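Local structure of signal recognition particle 54 kDa protein (Aeropyrum pernix, 7EPK) at residues V9-R14 and V27-R32. The protein is the SRP54 subunit of the archaeal signal recognition particle, joining a helical bundle and a P-loop GTPase domain to a signal peptide binding domain. Numbering follows the deposited sequence.
Sequences VAKFLR and VKDLQR
The contact rests on one residue pair, K11 and D29, and the aspartate's carboxylate is shared by three basic side chains of which only K11 comes from the other helix. K11 NZ donates to D29 OD2 at 3.3 Å, a long salt bridge, and K11 and D29 are the only residues of the two segments to meet. Segments 9-14 and 27-32 bury just 66 Å² between them. The lysine comes to the syn side of OD2, 20° out of the carboxylate plane, and the two side chains cross at about a right angle. K11 gets there with CG anti to the backbone nitrogen (chi1 -170°) and an otherwise extended chain bent at chi3, which carries NZ over to the acid.

The other oxygen, OD1, is gripped from within its own helix. R32, one turn later, places NH2 2.7 Å from D29 OD1 with an N-H...O angle of 150°. The oxygen lies near the guanidinium plane, yet the arginine sits well above the carboxylate plane, so the two flat groups do not pair side by side. K28 NZ adds a weak bond to D29 OD1 at 3.5 Å and also donates to the carbonyl of A25. K11 NZ and K28 NZ are 5.1 Å apart; the carboxylate near both probably offsets their like charges, and the surrounding bases would in turn favour its ionised form.

This four-residue salt-bridge network lies at the surface, linking helices 4-13 and 19-36 of the SRP54 helical bundle. The hydrophobic joint lies elsewhere on the same pair: V9 and F12 pack on F26, and L30 meets V5. F12 also reaches M70 and I71 of helix 66-81, while Q31 touches V44 and T48 of helix 41-57.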
# COMPACT_ATOMS: atom_id res chain seq x y z
N VAL A 9 -3.75 6.12 -19.88
CA VAL A 9 -3.29 4.72 -19.65
C VAL A 9 -3.96 3.81 -20.68
O VAL A 9 -3.27 2.94 -21.26
CB VAL A 9 -3.53 4.26 -18.20
CG1 VAL A 9 -3.27 2.76 -18.05
CG2 VAL A 9 -2.69 5.05 -17.21
N ALA A 10 -5.25 4.04 -20.93
CA ALA A 10 -6.08 3.25 -21.87
C ALA A 10 -5.56 3.45 -23.30
O ALA A 10 -5.46 2.45 -24.04
CB ALA A 10 -7.54 3.63 -21.72
N LYS A 11 -5.28 4.69 -23.71
CA LYS A 11 -4.67 4.97 -25.04
C LYS A 11 -3.34 4.21 -25.10
O LYS A 11 -3.22 3.34 -25.98
CB LYS A 11 -4.48 6.47 -25.29
CG LYS A 11 -4.07 6.84 -26.71
CD LYS A 11 -3.93 8.34 -26.95
CE LYS A 11 -2.95 9.02 -26.00
NZ LYS A 11 -2.91 10.49 -26.21
N PHE A 12 -2.44 4.46 -24.14
CA PHE A 12 -1.10 3.81 -24.09
C PHE A 12 -1.24 2.29 -24.18
O PHE A 12 -0.53 1.66 -24.99
CB PHE A 12 -0.33 4.16 -22.82
CG PHE A 12 1.05 3.53 -22.76
CD1 PHE A 12 2.04 3.88 -23.66
CD2 PHE A 12 1.37 2.61 -21.77
CE1 PHE A 12 3.30 3.33 -23.57
CE2 PHE A 12 2.64 2.06 -21.69
CZ PHE A 12 3.61 2.42 -22.59
N LEU A 13 -2.13 1.71 -23.38
CA LEU A 13 -2.19 0.24 -23.20
C LEU A 13 -2.74 -0.42 -24.48
O LEU A 13 -2.29 -1.54 -24.81
CB LEU A 13 -3.03 -0.07 -21.95
CG LEU A 13 -2.63 -1.30 -21.14
CD1 LEU A 13 -1.13 -1.36 -20.87
CD2 LEU A 13 -3.38 -1.31 -19.81
N ARG A 14 -3.64 0.27 -25.21
CA ARG A 14 -4.34 -0.25 -26.41
C ARG A 14 -3.91 0.59 -27.62
O ARG A 14 -2.87 0.23 -28.22
CB ARG A 14 -5.85 -0.26 -26.18
CG ARG A 14 -6.36 -1.41 -25.30
CD ARG A 14 -6.34 -1.10 -23.80
NE ARG A 14 -7.24 -1.93 -22.98
CZ ARG A 14 -7.47 -1.76 -21.68
NH1 ARG A 14 -8.30 -2.58 -21.05
NH2 ARG A 14 -6.90 -0.79 -20.99
N VAL A 27 4.00 9.88 -21.17
CA VAL A 27 4.77 10.69 -20.19
C VAL A 27 4.28 12.15 -20.29
O VAL A 27 3.97 12.74 -19.24
CB VAL A 27 6.28 10.55 -20.39
CG1 VAL A 27 7.07 11.68 -19.73
CG2 VAL A 27 6.78 9.20 -19.88
N LYS A 28 4.14 12.67 -21.52
CA LYS A 28 3.63 14.03 -21.78
C LYS A 28 2.25 14.19 -21.11
O LYS A 28 2.12 15.11 -20.33
CB LYS A 28 3.59 14.30 -23.30
CG LYS A 28 3.00 15.63 -23.73
CD LYS A 28 2.59 15.68 -25.19
CE LYS A 28 1.13 15.33 -25.45
NZ LYS A 28 0.81 13.89 -25.22
N ASP A 29 1.28 13.32 -21.40
CA ASP A 29 -0.11 13.37 -20.86
C ASP A 29 -0.03 13.38 -19.33
O ASP A 29 -0.56 14.32 -18.73
CB ASP A 29 -0.99 12.19 -21.29
CG ASP A 29 -1.77 12.38 -22.58
OD1 ASP A 29 -1.89 13.55 -23.03
OD2 ASP A 29 -2.25 11.36 -23.14
N LEU A 30 0.60 12.36 -18.75
CA LEU A 30 0.81 12.18 -17.29
C LEU A 30 1.33 13.49 -16.68
O LEU A 30 0.79 13.91 -15.65
CB LEU A 30 1.81 11.05 -17.08
CG LEU A 30 2.02 10.60 -15.64
CD1 LEU A 30 0.82 9.80 -15.16
CD2 LEU A 30 3.30 9.80 -15.51
N GLN A 31 2.36 14.09 -17.28
CA GLN A 31 3.02 15.31 -16.74
C GLN A 31 1.97 16.43 -16.70
O GLN A 31 1.80 17.05 -15.63
CB GLN A 31 4.23 15.71 -17.57
CG GLN A 31 5.50 14.91 -17.31
CD GLN A 31 6.67 15.40 -18.14
OE1 GLN A 31 7.83 15.07 -17.89
NE2 GLN A 31 6.38 16.19 -19.16
N ARG A 32 1.27 16.64 -17.81
CA ARG A 32 0.20 17.66 -17.91
C ARG A 32 -0.84 17.37 -16.82
O ARG A 32 -1.32 18.32 -16.20
CB ARG A 32 -0.44 17.64 -19.31
CG ARG A 32 -1.64 18.57 -19.45
CD ARG A 32 -2.21 18.59 -20.86
NE ARG A 32 -2.41 17.24 -21.35
CZ ARG A 32 -3.33 16.39 -20.90
NH1 ARG A 32 -4.18 16.77 -19.96
NH2 ARG A 32 -3.41 15.17 -21.41